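Local coordinates for N-terminal acetyltransferase-like protein (Chaetomium thermophilum, PDB 5NNP) that probably serves as the helical-repeat auxiliary subunit of an N-terminal acetyltransferase of the NatA type, supporting a catalytic partner that modifies protein N-termini, at residues A[395-398]-A[399-403]; A[417-421]-A[422-426]; A[290-293]-A[294-298]; A[660-663]-A[664-668]; A[199-203]-A[204-208]. All blocks are in the same frame, centred on the assembly; numbering follows the deposited sequence.

Contact 1 of 5, residues A[395-398]-A[399-403]; sequences EYVE and KAIEL
Val397 and Ile401, one helical turn apart, form the apolar part of this contact. CG1 of Val397 lies 3.7 Å from CD1 of Ile401, the two side chains slanting across each other. Val397 directs this methyl along the helix by holding it opposite its own backbone N (chi1 175°), while Ile401 reaches back with a fully extended CG1-CD1 arm. CG2 of Val397 is turned instead to Ile417 of the following helix 408-421, whose Phe410 packs against both Ala400 and Ile401.

The backbone supplies four consecutive i to i+4 hydrogen bonds: Lys399 N to Glu395 O and Ala400 N to Tyr396 O, each 3.1 Å, then Ile401 N to Val397 O and Glu402 N to Glu398 O, each 2.8 Å.

Charge plays a looser part. Glu395 OE1 and Lys399 NZ remain 5.0 Å apart, too far for a salt bridge, although their opposite charges probably attract. Glu398 bends at chi2 (-59°), and its OE1 makes a salt bridge to Lys414 on the next helix rather than to a residue of its own turn.

On the buried side, Tyr396 packs on Leu378 and Ala379 of helix 369-381. A regular amphipathic helix packed between its two sequence neighbours in this way is consistent with the tetratricopeptide repeat predicted for residues 374-407.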
loop_
_atom_site.group_PDB
_atom_site.type_symbol
_atom_site.label_atom_id
_atom_site.label_comp_id
_atom_site.label_asym_id
_atom_site.label_seq_id
_atom_site.Cartn_x
_atom_site.Cartn_y
_atom_site.Cartn_z
ATOM N N GLU A 395 -3.935 29.460 25.589
ATOM C CA GLU A 395 -5.065 30.151 26.202
ATOM C C GLU A 395 -6.384 29.587 25.705
ATOM O O GLU A 395 -7.274 29.305 26.506
ATOM C CB GLU A 395 -5.025 31.649 25.919
ATOM C CG GLU A 395 -3.748 32.318 26.329
ATOM C CD GLU A 395 -3.618 33.705 25.730
ATOM O OE1 GLU A 395 -4.499 34.089 24.928
ATOM O OE2 GLU A 395 -2.637 34.407 26.059
ATOM N N TYR A 396 -6.505 29.432 24.385
ATOM C CA TYR A 396 -7.743 28.950 23.783
ATOM C C TYR A 396 -8.072 27.515 24.189
ATOM O O TYR A 396 -9.237 27.192 24.438
ATOM C CB TYR A 396 -7.683 29.039 22.260
ATOM C CG TYR A 396 -7.896 30.426 21.703
ATOM C CD1 TYR A 396 -9.106 31.084 21.860
ATOM C CD2 TYR A 396 -6.896 31.066 20.998
ATOM C CE1 TYR A 396 -9.302 32.357 21.336
ATOM C CE2 TYR A 396 -7.079 32.325 20.480
ATOM C CZ TYR A 396 -8.280 32.968 20.648
ATOM O OH TYR A 396 -8.454 34.221 20.115
ATOM N N VAL A 397 -7.064 26.651 24.256
ATOM C CA VAL A 397 -7.334 25.270 24.628
ATOM C C VAL A 397 -7.735 25.188 26.098
ATOM O O VAL A 397 -8.592 24.385 26.462
ATOM C CB VAL A 397 -6.133 24.339 24.360
ATOM C CG1 VAL A 397 -6.400 22.938 24.868
ATOM C CG2 VAL A 397 -5.836 24.289 22.877
ATOM N N GLU A 398 -7.126 26.014 26.936
ATOM C CA GLU A 398 -7.469 26.035 28.354
ATOM C C GLU A 398 -8.907 26.510 28.595
ATOM O O GLU A 398 -9.592 26.002 29.492
ATOM C CB GLU A 398 -6.496 26.926 29.146
ATOM C CG GLU A 398 -5.165 26.267 29.489
ATOM C CD GLU A 398 -5.316 24.997 30.330
ATOM O OE1 GLU A 398 -4.315 24.275 30.486
ATOM O OE2 GLU A 398 -6.425 24.715 30.845
ATOM N N LYS A 399 -9.357 27.482 27.807
ATOM C CA LYS A 399 -10.723 27.963 27.922
ATOM C C LYS A 399 -11.690 26.879 27.484
ATOM O O LYS A 399 -12.761 26.722 28.061
ATOM C CB LYS A 399 -10.936 29.229 27.091
ATOM C CG LYS A 399 -10.322 30.482 27.698
ATOM C CD LYS A 399 -11.000 31.724 27.180
ATOM C CE LYS A 399 -10.279 32.995 27.607
ATOM N NZ LYS A 399 -9.141 33.304 26.699
ATOM N N ALA A 400 -11.291 26.127 26.464
ATOM C CA ALA A 400 -12.060 24.993 25.979
ATOM C C ALA A 400 -12.160 23.894 27.044
ATOM O O ALA A 400 -13.244 23.370 27.315
ATOM C CB ALA A 400 -11.434 24.458 24.707
ATOM N N ILE A 401 -11.027 23.560 27.652
ATOM C CA ILE A 401 -10.979 22.558 28.709
ATOM C C ILE A 401 -11.704 23.002 29.998
ATOM O O ILE A 401 -12.257 22.171 30.728
ATOM C CB ILE A 401 -9.523 22.197 29.027
ATOM C CG1 ILE A 401 -8.888 21.533 27.796
ATOM C CG2 ILE A 401 -9.445 21.301 30.250
ATOM C CD1 ILE A 401 -7.423 21.195 27.934
ATOM N N GLU A 402 -11.717 24.303 30.282
ATOM C CA GLU A 402 -12.605 24.809 31.319
ATOM C C GLU A 402 -14.045 24.416 31.022
ATOM O O GLU A 402 -14.799 24.008 31.901
ATOM C CB GLU A 402 -12.545 26.321 31.421
ATOM C CG GLU A 402 -11.391 26.870 32.175
ATOM C CD GLU A 402 -11.638 28.302 32.584
ATOM O OE1 GLU A 402 -10.690 28.944 33.090
ATOM O OE2 GLU A 402 -12.786 28.776 32.401
ATOM N N LEU A 403 -14.425 24.574 29.764
ATOM C CA LEU A 403 -15.802 24.372 29.374
ATOM C C LEU A 403 -16.133 22.885 29.306
ATOM O O LEU A 403 -17.258 22.484 29.582
ATOM C CB LEU A 403 -16.061 25.058 28.034
ATOM C CG LEU A 403 -17.432 24.907 27.384
ATOM C CD1 LEU A 403 -18.539 25.436 28.282
ATOM C CD2 LEU A 403 -17.420 25.612 26.041
#

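Contact 2 of 5, residues A[417-421]-A[422-426]; sequences IFKHQ and GDLAK
Lys426 lies across one face of the Phe418 ring, and its chain can be followed over that face atom by atom. CB of Lys426 starts outside the rim, 4.1 Å from CD2 of Phe418, and CG comes to 3.7 Å from the same CD2. CD then sits over the middle of the ring, 3.3 Å from the centroid of Phe418 and 6° off the normal, a CH-pi contact with the methylene in place of the charge. CE passes above the far rim, 3.5 Å from CZ of Phe418. The bend at chi4 (80°) ends the run with NZ 5.4 Å from the Phe418 centroid, at most a weak cation-pi attraction.

Without the ring, as with an alanine at Phe418, the lysine chain would probably be set free to turn, its CD methylene deprived of the face it covers.

The backbone turns sharply next to this pair. Asp423 N bonds to Phe418 O at 3.0 Å and Gly422 N to Lys419 O at 2.9 Å, while the positive phi of Gly422 (98°) calls for glycine. Asp423 then accepts from Lys426 N at OD1, 3.2 Å away, above its carboxylate plane. A Schellman motif thus runs directly into an Asp N-cap, forming the tight turn between helices 408-421 and 424-436.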
loop_
_atom_site.group_PDB
_atom_site.type_symbol
_atom_site.label_atom_id
_atom_site.label_comp_id
_atom_site.label_asym_id
_atom_site.label_seq_id
_atom_site.Cartn_x
_atom_site.Cartn_y
_atom_site.Cartn_z
ATOM N N ILE A 417 0.672 21.287 21.749
ATOM C CA ILE A 417 1.212 22.626 21.932
ATOM C C ILE A 417 2.486 22.546 22.769
ATOM O O ILE A 417 3.517 23.174 22.449
ATOM C CB ILE A 417 0.167 23.551 22.589
ATOM C CG1 ILE A 417 -1.082 23.610 21.705
ATOM C CG2 ILE A 417 0.719 24.946 22.811
ATOM C CD1 ILE A 417 -2.184 24.497 22.229
ATOM N N PHE A 418 2.421 21.747 23.831
ATOM C CA PHE A 418 3.603 21.489 24.649
ATOM C C PHE A 418 4.716 20.931 23.790
ATOM O O PHE A 418 5.839 21.429 23.830
ATOM C CB PHE A 418 3.285 20.523 25.783
ATOM C CG PHE A 418 2.433 21.120 26.853
ATOM C CD1 PHE A 418 2.477 22.483 27.101
ATOM C CD2 PHE A 418 1.585 20.326 27.607
ATOM C CE1 PHE A 418 1.699 23.045 28.091
ATOM C CE2 PHE A 418 0.798 20.879 28.592
ATOM C CZ PHE A 418 0.855 22.242 28.838
ATOM N N LYS A 419 4.396 19.893 23.020
ATOM C CA LYS A 419 5.337 19.354 22.047
ATOM C C LYS A 419 6.012 20.474 21.244
ATOM O O LYS A 419 7.238 20.543 21.184
ATOM C CB LYS A 419 4.641 18.380 21.092
ATOM C CG LYS A 419 5.623 17.572 20.247
ATOM C CD LYS A 419 4.954 16.857 19.098
ATOM C CE LYS A 419 4.896 17.748 17.870
ATOM N NZ LYS A 419 4.175 17.119 16.721
ATOM N N HIS A 420 5.212 21.358 20.650
ATOM C CA HIS A 420 5.764 22.451 19.854
ATOM C C HIS A 420 6.558 23.428 20.704
ATOM O O HIS A 420 7.513 24.037 20.221
ATOM C CB HIS A 420 4.664 23.198 19.111
ATOM C CG HIS A 420 3.995 22.384 18.050
ATOM N ND1 HIS A 420 2.653 22.507 17.751
ATOM C CD2 HIS A 420 4.480 21.441 17.211
ATOM C CE1 HIS A 420 2.342 21.676 16.775
ATOM N NE2 HIS A 420 3.431 21.012 16.431
ATOM N N GLN A 421 6.172 23.587 21.969
ATOM C CA GLN A 421 6.958 24.419 22.887
ATOM C C GLN A 421 8.279 23.747 23.259
ATOM O O GLN A 421 9.183 24.391 23.802
ATOM C CB GLN A 421 6.156 24.743 24.146
ATOM C CG GLN A 421 5.067 25.778 23.907
ATOM C CD GLN A 421 4.208 26.030 25.133
ATOM O OE1 GLN A 421 4.150 25.206 26.044
ATOM N NE2 GLN A 421 3.531 27.171 25.157
ATOM N N GLY A 422 8.380 22.450 22.969
ATOM C CA GLY A 422 9.599 21.688 23.198
ATOM C C GLY A 422 9.607 20.876 24.480
ATOM O O GLY A 422 10.596 20.199 24.796
ATOM N N ASP A 423 8.503 20.947 25.223
ATOM C CA ASP A 423 8.391 20.243 26.488
ATOM C C ASP A 423 7.832 18.836 26.257
ATOM O O ASP A 423 6.639 18.580 26.472
ATOM C CB ASP A 423 7.511 21.026 27.460
ATOM C CG ASP A 423 7.718 20.608 28.912
ATOM O OD1 ASP A 423 8.237 19.493 29.160
ATOM O OD2 ASP A 423 7.356 21.397 29.813
ATOM N N LEU A 424 8.709 17.928 25.832
ATOM C CA LEU A 424 8.332 16.557 25.514
ATOM C C LEU A 424 7.777 15.795 26.714
ATOM O O LEU A 424 6.822 15.026 26.578
ATOM C CB LEU A 424 9.529 15.808 24.935
ATOM C CG LEU A 424 10.075 16.428 23.644
ATOM C CD1 LEU A 424 11.215 15.598 23.078
ATOM C CD2 LEU A 424 8.978 16.604 22.609
ATOM N N ALA A 425 8.381 15.997 27.880
ATOM C CA ALA A 425 7.886 15.406 29.122
ATOM C C ALA A 425 6.437 15.800 29.377
ATOM O O ALA A 425 5.554 14.945 29.508
ATOM C CB ALA A 425 8.752 15.830 30.293
ATOM N N LYS A 426 6.201 17.104 29.447
ATOM C CA LYS A 426 4.854 17.626 29.645
ATOM C C LYS A 426 3.898 17.118 28.563
ATOM O O LYS A 426 2.730 16.823 28.839
ATOM C CB LYS A 426 4.882 19.153 29.653
ATOM C CG LYS A 426 3.844 19.796 30.537
ATOM C CD LYS A 426 3.809 21.298 30.296
ATOM C CE LYS A 426 3.196 22.046 31.452
ATOM N NZ LYS A 426 4.196 22.200 32.545
#

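Contact 3 of 5, residues A[290-293]-A[294-298]; sequences SDAA and KRLPL
The capped first turn of the short helix 292-295 is braced by a salt bridge between Asp291 and Arg295. NH2 of Arg295 donates to OD2 of Asp291 at 3.0 Å, coming from above the carboxylate plane, although the two flat groups are turned only 22° from each other. Arg295 stretches out from CB and then bends at chi3 (83°), which brings its guanidinium back beside the aspartate. The carboxylate is also held by Tyr313 OH at OD1 and Asn328 ND2 at OD2, which fixes its rotation. Arg295 packs as well on a modified side chain of another protein chain.

The cap is Ser290, whose OG accepts from Ala293 N at 2.9 Å and also meets Glu254. Asp291 O takes two backbone donors, Arg295 N at 2.9 Å and Lys294 N at 3.0 Å. This element belongs to the all-helical array of the NatA auxiliary-subunit family, wedged between helices 273-286 and 303-320, with its Asp291 side chain about 9 Å, nearest atoms, from bound carboxymethyl coenzyme A.

CB of Ala292 touches CD1 of Leu296 at 3.8 Å. Lys294 NZ bonds to Pro288 O and, 2.6 Å away, to a water that also lies 2.8 Å from Ser290 O.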
loop_
_atom_site.group_PDB
_atom_site.type_symbol
_atom_site.label_atom_id
_atom_site.label_comp_id
_atom_site.label_asym_id
_atom_site.label_seq_id
_atom_site.Cartn_x
_atom_site.Cartn_y
_atom_site.Cartn_z
ATOM N N SER A 290 -23.936 16.368 1.598
ATOM C CA SER A 290 -22.604 16.447 1.018
ATOM C C SER A 290 -21.807 17.559 1.671
ATOM O O SER A 290 -22.218 18.719 1.651
ATOM C CB SER A 290 -22.651 16.681 -0.486
ATOM O OG SER A 290 -21.352 17.025 -0.944
ATOM N N ASP A 291 -20.674 17.201 2.261
ATOM C CA ASP A 291 -19.759 18.207 2.765
ATOM C C ASP A 291 -19.068 18.886 1.585
ATOM O O ASP A 291 -18.926 20.112 1.565
ATOM C CB ASP A 291 -18.721 17.605 3.704
ATOM C CG ASP A 291 -17.885 18.666 4.386
ATOM O OD1 ASP A 291 -18.464 19.579 5.034
ATOM O OD2 ASP A 291 -16.649 18.597 4.263
ATOM N N ALA A 292 -18.659 18.077 0.605
ATOM C CA ALA A 292 -17.949 18.561 -0.576
ATOM C C ALA A 292 -18.670 19.717 -1.277
ATOM O O ALA A 292 -18.051 20.736 -1.624
ATOM C CB ALA A 292 -17.732 17.418 -1.558
ATOM N N ALA A 293 -19.976 19.554 -1.484
ATOM C CA ALA A 293 -20.755 20.536 -2.222
ATOM C C ALA A 293 -20.823 21.886 -1.496
ATOM O O ALA A 293 -21.225 22.888 -2.088
ATOM C CB ALA A 293 -22.159 20.001 -2.493
ATOM N N LYS A 294 -20.437 21.914 -0.220
ATOM C CA LYS A 294 -20.390 23.172 0.529
ATOM C C LYS A 294 -18.969 23.686 0.694
ATOM O O LYS A 294 -18.742 24.894 0.699
ATOM C CB LYS A 294 -21.015 23.014 1.917
ATOM C CG LYS A 294 -22.475 22.617 1.926
ATOM C CD LYS A 294 -22.940 22.317 3.349
ATOM C CE LYS A 294 -24.451 22.256 3.437
ATOM N NZ LYS A 294 -25.002 21.016 2.815
ATOM N N ARG A 295 -18.026 22.760 0.847
ATOM C CA ARG A 295 -16.657 23.076 1.269
ATOM C C ARG A 295 -15.734 23.471 0.122
ATOM O O ARG A 295 -14.903 24.370 0.266
ATOM C CB ARG A 295 -16.041 21.880 1.995
ATOM C CG ARG A 295 -14.627 22.132 2.469
ATOM C CD ARG A 295 -13.972 20.840 2.927
ATOM N NE ARG A 295 -13.405 20.052 1.827
ATOM C CZ ARG A 295 -14.020 19.042 1.209
ATOM N NH1 ARG A 295 -13.407 18.394 0.224
ATOM N NH2 ARG A 295 -15.244 18.675 1.567
ATOM N N LEU A 296 -15.881 22.777 -1.005
ATOM C CA LEU A 296 -15.007 22.939 -2.164
ATOM C C LEU A 296 -14.947 24.377 -2.706
ATOM O O LEU A 296 -13.856 24.867 -2.995
ATOM C CB LEU A 296 -15.431 21.961 -3.268
ATOM C CG LEU A 296 -14.939 20.540 -2.973
ATOM C CD1 LEU A 296 -15.508 19.481 -3.915
ATOM C CD2 LEU A 296 -13.425 20.516 -3.003
ATOM N N PRO A 297 -16.106 25.059 -2.828
ATOM C CA PRO A 297 -16.158 26.466 -3.268
ATOM C C PRO A 297 -15.258 27.413 -2.478
ATOM O O PRO A 297 -15.014 28.531 -2.932
ATOM C CB PRO A 297 -17.625 26.841 -3.055
ATOM C CG PRO A 297 -18.357 25.550 -3.243
ATOM C CD PRO A 297 -17.458 24.490 -2.671
ATOM N N LEU A 298 -14.778 26.985 -1.316
ATOM C CA LEU A 298 -13.876 27.823 -0.538
ATOM C C LEU A 298 -12.474 27.785 -1.124
ATOM O O LEU A 298 -11.593 28.512 -0.677
ATOM C CB LEU A 298 -13.837 27.380 0.931
ATOM C CG LEU A 298 -15.150 27.362 1.724
ATOM C CD1 LEU A 298 -14.950 26.707 3.096
ATOM C CD2 LEU A 298 -15.756 28.758 1.848
HETATM O O HOH W 1 -24.550 19.819 0.585
#

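Contact 4 of 5, residues A[660-663]-A[664-668]; sequences KFLN and YILQF
Leu662 and Leu666 provide the main apolar contact along this helix. CD1 of Leu662 lies 3.9 Å from CG of Leu666, and CG of Leu662 is equally close to CD1 of Leu666, the branched ends passing obliquely. Leu662 holds CG opposite its backbone N (chi1 179°), which swings the isobutyl group toward the following turn. CD1 of Leu662 also comes within 4.5 Å of CB of Ile665.

These residues belong to helix 654-668 of the all-helical array, and their side chains are shared among its neighbours: Leu662 packs on Val682 and Tyr683, Leu666 on Gln676 and Tyr683, of helix 673-685, while Phe661 and Ile665 face helix 554-572. The Phe661 ring also meets His511 edge-to-face. Cutting Leu662 back to alanine is likely to open a gap beside Leu666 and Val682, since both branch methyls would be gone.

Among the backbone bonds, Leu666 N reaches Leu662 O at 2.8 Å. Gln667 N reaches Asn663 O at 3.0 Å. Ile665 N reaches Phe661 O at 3.3 Å, an acceptor also used by Tyr556 OH.

On the aromatic side, the Tyr664 ring brings CD2 to 3.6 Å from Lys660 O, in an oblique approach, and makes a cation-pi contact with Arg551.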
loop_
_atom_site.group_PDB
_atom_site.type_symbol
_atom_site.label_atom_id
_atom_site.label_comp_id
_atom_site.label_asym_id
_atom_site.label_seq_id
_atom_site.Cartn_x
_atom_site.Cartn_y
_atom_site.Cartn_z
ATOM N N LYS A 660 21.926 -3.484 1.503
ATOM C CA LYS A 660 20.584 -3.950 1.146
ATOM C C LYS A 660 19.515 -2.878 1.426
ATOM O O LYS A 660 18.523 -2.774 0.684
ATOM C CB LYS A 660 20.241 -5.264 1.872
ATOM C CG LYS A 660 19.975 -5.164 3.369
ATOM C CD LYS A 660 19.327 -6.449 3.896
ATOM C CE LYS A 660 18.872 -6.318 5.348
ATOM N NZ LYS A 660 18.364 -7.596 5.935
ATOM N N PHE A 661 19.724 -2.071 2.469
ATOM C CA PHE A 661 18.837 -0.940 2.730
ATOM C C PHE A 661 18.995 0.161 1.681
ATOM O O PHE A 661 18.010 0.685 1.146
ATOM C CB PHE A 661 19.098 -0.350 4.111
ATOM C CG PHE A 661 18.827 -1.295 5.253
ATOM C CD1 PHE A 661 19.824 -2.126 5.737
ATOM C CD2 PHE A 661 17.583 -1.320 5.865
ATOM C CE1 PHE A 661 19.579 -2.979 6.802
ATOM C CE2 PHE A 661 17.331 -2.168 6.927
ATOM C CZ PHE A 661 18.328 -2.999 7.401
ATOM N N LEU A 662 20.249 0.506 1.400
ATOM C CA LEU A 662 20.586 1.612 0.517
ATOM C C LEU A 662 20.181 1.361 -0.941
ATOM O O LEU A 662 19.626 2.245 -1.595
ATOM C CB LEU A 662 22.085 1.895 0.599
ATOM C CG LEU A 662 22.574 3.015 -0.309
ATOM C CD1 LEU A 662 21.929 4.327 0.116
ATOM C CD2 LEU A 662 24.102 3.090 -0.300
ATOM N N ASN A 663 20.472 0.164 -1.442
ATOM C CA ASN A 663 20.098 -0.230 -2.802
ATOM C C ASN A 663 18.632 0.032 -3.141
ATOM O O ASN A 663 18.307 0.532 -4.220
ATOM C CB ASN A 663 20.390 -1.714 -3.035
ATOM C CG ASN A 663 21.876 -2.040 -3.038
ATOM O OD1 ASN A 663 22.732 -1.192 -3.333
ATOM N ND2 ASN A 663 22.189 -3.288 -2.718
ATOM N N TYR A 664 17.740 -0.309 -2.223
ATOM C CA TYR A 664 16.322 -0.037 -2.437
ATOM C C TYR A 664 16.044 1.448 -2.390
ATOM O O TYR A 664 15.166 1.943 -3.095
ATOM C CB TYR A 664 15.466 -0.739 -1.396
ATOM C CG TYR A 664 15.303 -2.215 -1.620
ATOM C CD1 TYR A 664 15.296 -2.746 -2.905
ATOM C CD2 TYR A 664 15.136 -3.081 -0.546
ATOM C CE1 TYR A 664 15.132 -4.098 -3.115
ATOM C CE2 TYR A 664 14.975 -4.425 -0.746
ATOM C CZ TYR A 664 14.972 -4.928 -2.037
ATOM O OH TYR A 664 14.795 -6.265 -2.244
ATOM N N ILE A 665 16.771 2.150 -1.528
ATOM C CA ILE A 665 16.580 3.583 -1.386
ATOM C C ILE A 665 16.892 4.277 -2.690
ATOM O O ILE A 665 16.081 5.030 -3.206
ATOM C CB ILE A 665 17.462 4.169 -0.279
ATOM C CG1 ILE A 665 17.107 3.543 1.071
ATOM C CG2 ILE A 665 17.317 5.681 -0.229
ATOM C CD1 ILE A 665 17.779 4.219 2.264
ATOM N N LEU A 666 18.076 3.999 -3.219
ATOM C CA LEU A 666 18.543 4.617 -4.459
ATOM C C LEU A 666 17.771 4.142 -5.684
ATOM O O LEU A 666 17.640 4.877 -6.666
ATOM C CB LEU A 666 20.035 4.342 -4.666
ATOM C CG LEU A 666 20.986 4.953 -3.636
ATOM C CD1 LEU A 666 22.400 4.506 -3.954
ATOM C CD2 LEU A 666 20.886 6.486 -3.587
ATOM N N GLN A 667 17.274 2.912 -5.643
ATOM C CA GLN A 667 16.599 2.366 -6.804
ATOM C C GLN A 667 15.125 2.720 -6.858
ATOM O O GLN A 667 14.555 2.817 -7.943
ATOM C CB GLN A 667 16.739 0.857 -6.850
ATOM C CG GLN A 667 15.910 0.240 -7.954
ATOM C CD GLN A 667 15.843 -1.257 -7.859
ATOM O OE1 GLN A 667 16.424 -1.857 -6.951
ATOM N NE2 GLN A 667 15.134 -1.880 -8.798
ATOM N N PHE A 668 14.494 2.914 -5.704
ATOM C CA PHE A 668 13.056 3.148 -5.711
ATOM C C PHE A 668 12.701 4.572 -5.326
ATOM O O PHE A 668 11.620 5.043 -5.659
ATOM C CB PHE A 668 12.342 2.126 -4.813
ATOM C CG PHE A 668 12.291 0.746 -5.420
ATOM C CD1 PHE A 668 11.414 0.464 -6.459
ATOM C CD2 PHE A 668 13.161 -0.249 -5.005
ATOM C CE1 PHE A 668 11.388 -0.807 -7.043
ATOM C CE2 PHE A 668 13.144 -1.510 -5.597
ATOM C CZ PHE A 668 12.261 -1.787 -6.608
#

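Contact 5 of 5, residues A[199-203]-A[204-208]; sequences AERGD and IERAL
Ala199, Ile204 and Ala207 make up the close-packed side of this turn. CB of Ala199 lies 4.1 Å from CD1 of Ile204 and equally far from CB of Ala207. Ile204 bends at chi2 (-54°) to bring CD1 over Ala199. Ala207 N also bonds to Asp203 O at 3.0 Å.

The other side is polar and more open. There Asp203 is the N-cap: its OD2 accepts a weak bond from Arg206 N at 3.3 Å, while OD1 takes Arg206 NH1 at 3.1 Å in a salt bridge. This OD1 lies at the edge of the guanidinium, nearly in its plane, yet the two flat groups stand almost upright to each other, 83° apart. NH1 of Arg201 comes within 3.9 Å of NH2 of Arg206, and Glu166 probably offsets their like charges, forming salt bridges with both. Between the helices Gly202, with positive phi (96°), occupies the Schellman position.

The turn connects helix 185-200 to helix 204-214. Tyr231 of helix 221-234 covers the apolar trio, whereas Glu166 of helix 162-175 meets the arginines, placing the turn between the preceding and following helices of the array.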
loop_
_atom_site.group_PDB
_atom_site.type_symbol
_atom_site.label_atom_id
_atom_site.label_comp_id
_atom_site.label_asym_id
_atom_site.label_seq_id
_atom_site.Cartn_x
_atom_site.Cartn_y
_atom_site.Cartn_z
ATOM N N ALA A 199 -7.429 1.075 -24.554
ATOM C CA ALA A 199 -7.099 2.452 -24.230
ATOM C C ALA A 199 -5.597 2.583 -23.985
ATOM O O ALA A 199 -4.962 3.518 -24.465
ATOM C CB ALA A 199 -7.898 2.928 -23.026
ATOM N N GLU A 200 -5.024 1.629 -23.259
ATOM C CA GLU A 200 -3.580 1.650 -23.046
ATOM C C GLU A 200 -2.815 1.607 -24.383
ATOM O O GLU A 200 -1.710 2.132 -24.475
ATOM C CB GLU A 200 -3.139 0.499 -22.139
ATOM C CG GLU A 200 -3.528 0.690 -20.685
ATOM C CD GLU A 200 -2.808 -0.260 -19.750
ATOM O OE1 GLU A 200 -3.214 -0.333 -18.560
ATOM O OE2 GLU A 200 -1.847 -0.924 -20.208
ATOM N N ARG A 201 -3.406 1.005 -25.415
ATOM C CA ARG A 201 -2.787 1.049 -26.731
ATOM C C ARG A 201 -2.910 2.459 -27.305
ATOM O O ARG A 201 -2.247 2.784 -28.284
ATOM C CB ARG A 201 -3.399 0.014 -27.682
ATOM C CG ARG A 201 -3.228 -1.406 -27.171
ATOM C CD ARG A 201 -3.761 -2.427 -28.146
ATOM N NE ARG A 201 -3.084 -2.320 -29.430
ATOM C CZ ARG A 201 -3.489 -2.922 -30.539
ATOM N NH1 ARG A 201 -4.589 -3.671 -30.524
ATOM N NH2 ARG A 201 -2.803 -2.760 -31.662
ATOM N N GLY A 202 -3.742 3.297 -26.684
ATOM C CA GLY A 202 -3.802 4.710 -27.033
ATOM C C GLY A 202 -4.910 5.043 -28.006
ATOM O O GLY A 202 -4.967 6.144 -28.545
ATOM N N ASP A 203 -5.793 4.075 -28.227
ATOM C CA ASP A 203 -6.901 4.222 -29.162
ATOM C C ASP A 203 -8.183 4.610 -28.427
ATOM O O ASP A 203 -9.090 3.796 -28.272
ATOM C CB ASP A 203 -7.107 2.921 -29.922
ATOM C CG ASP A 203 -7.664 3.138 -31.309
ATOM O OD1 ASP A 203 -7.331 2.326 -32.200
ATOM O OD2 ASP A 203 -8.430 4.108 -31.507
ATOM N N ILE A 204 -8.250 5.854 -27.966
ATOM C CA ILE A 204 -9.368 6.288 -27.146
ATOM C C ILE A 204 -10.668 6.267 -27.942
ATOM O O ILE A 204 -11.735 5.974 -27.418
ATOM C CB ILE A 204 -9.125 7.695 -26.571
ATOM C CG1 ILE A 204 -7.841 7.700 -25.734
ATOM C CG2 ILE A 204 -10.307 8.133 -25.733
ATOM C CD1 ILE A 204 -7.817 6.640 -24.668
ATOM N N GLU A 205 -10.570 6.573 -29.221
ATOM C CA GLU A 205 -11.726 6.505 -30.097
ATOM C C GLU A 205 -12.337 5.098 -30.095
ATOM O O GLU A 205 -13.547 4.925 -29.994
ATOM C CB GLU A 205 -11.319 6.910 -31.512
ATOM C CG GLU A 205 -12.422 6.802 -32.538
ATOM C CD GLU A 205 -13.446 7.899 -32.389
ATOM O OE1 GLU A 205 -13.058 8.995 -31.935
ATOM O OE2 GLU A 205 -14.629 7.667 -32.720
ATOM N N ARG A 206 -11.489 4.087 -30.207
ATOM C CA ARG A 206 -11.975 2.725 -30.323
ATOM C C ARG A 206 -12.468 2.187 -28.990
ATOM O O ARG A 206 -13.429 1.415 -28.939
ATOM C CB ARG A 206 -10.879 1.822 -30.871
ATOM C CG ARG A 206 -11.401 0.591 -31.565
ATOM C CD ARG A 206 -10.271 -0.146 -32.212
ATOM N NE ARG A 206 -9.848 -1.309 -31.437
ATOM C CZ ARG A 206 -8.615 -1.488 -30.983
ATOM N NH1 ARG A 206 -7.673 -0.576 -31.209
ATOM N NH2 ARG A 206 -8.324 -2.584 -30.313
ATOM N N ALA A 207 -11.803 2.590 -27.913
ATOM C CA ALA A 207 -12.169 2.137 -26.583
ATOM C C ALA A 207 -13.562 2.632 -26.182
ATOM O O ALA A 207 -14.313 1.914 -25.507
ATOM C CB ALA A 207 -11.121 2.585 -25.562
ATOM N N LEU A 208 -13.905 3.853 -26.581
ATOM C CA LEU A 208 -15.230 4.388 -26.285
ATOM C C LEU A 208 -16.284 3.606 -27.065
ATOM O O LEU A 208 -17.329 3.217 -26.541
ATOM C CB LEU A 208 -15.316 5.878 -26.626
ATOM C CG LEU A 208 -16.664 6.519 -26.273
ATOM C CD1 LEU A 208 -16.999 6.278 -24.809
ATOM C CD2 LEU A 208 -16.669 7.995 -26.582
#

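How the contacts relate
Contacts 1 and 4 lie within single helices, partly buried, and rely on i to i+4 backbone bonds with an aliphatic pair one turn apart. Contacts 2 and 5 are surface turns of one design, a Schellman glycine followed by an aspartate N-cap, but the capped lysine covers a ring in contact 2 whereas the capped arginine binds the aspartate in contact 5. Contact 3 is the most buried, and its aspartate, serine and lysine all have polar partners beyond the segments, near the bound coenzyme A derivative. Contacts 1 and 2 touch through consecutive helices; the others are separate, with contacts 1 and 5 farthest apart, about 59 Å between centres.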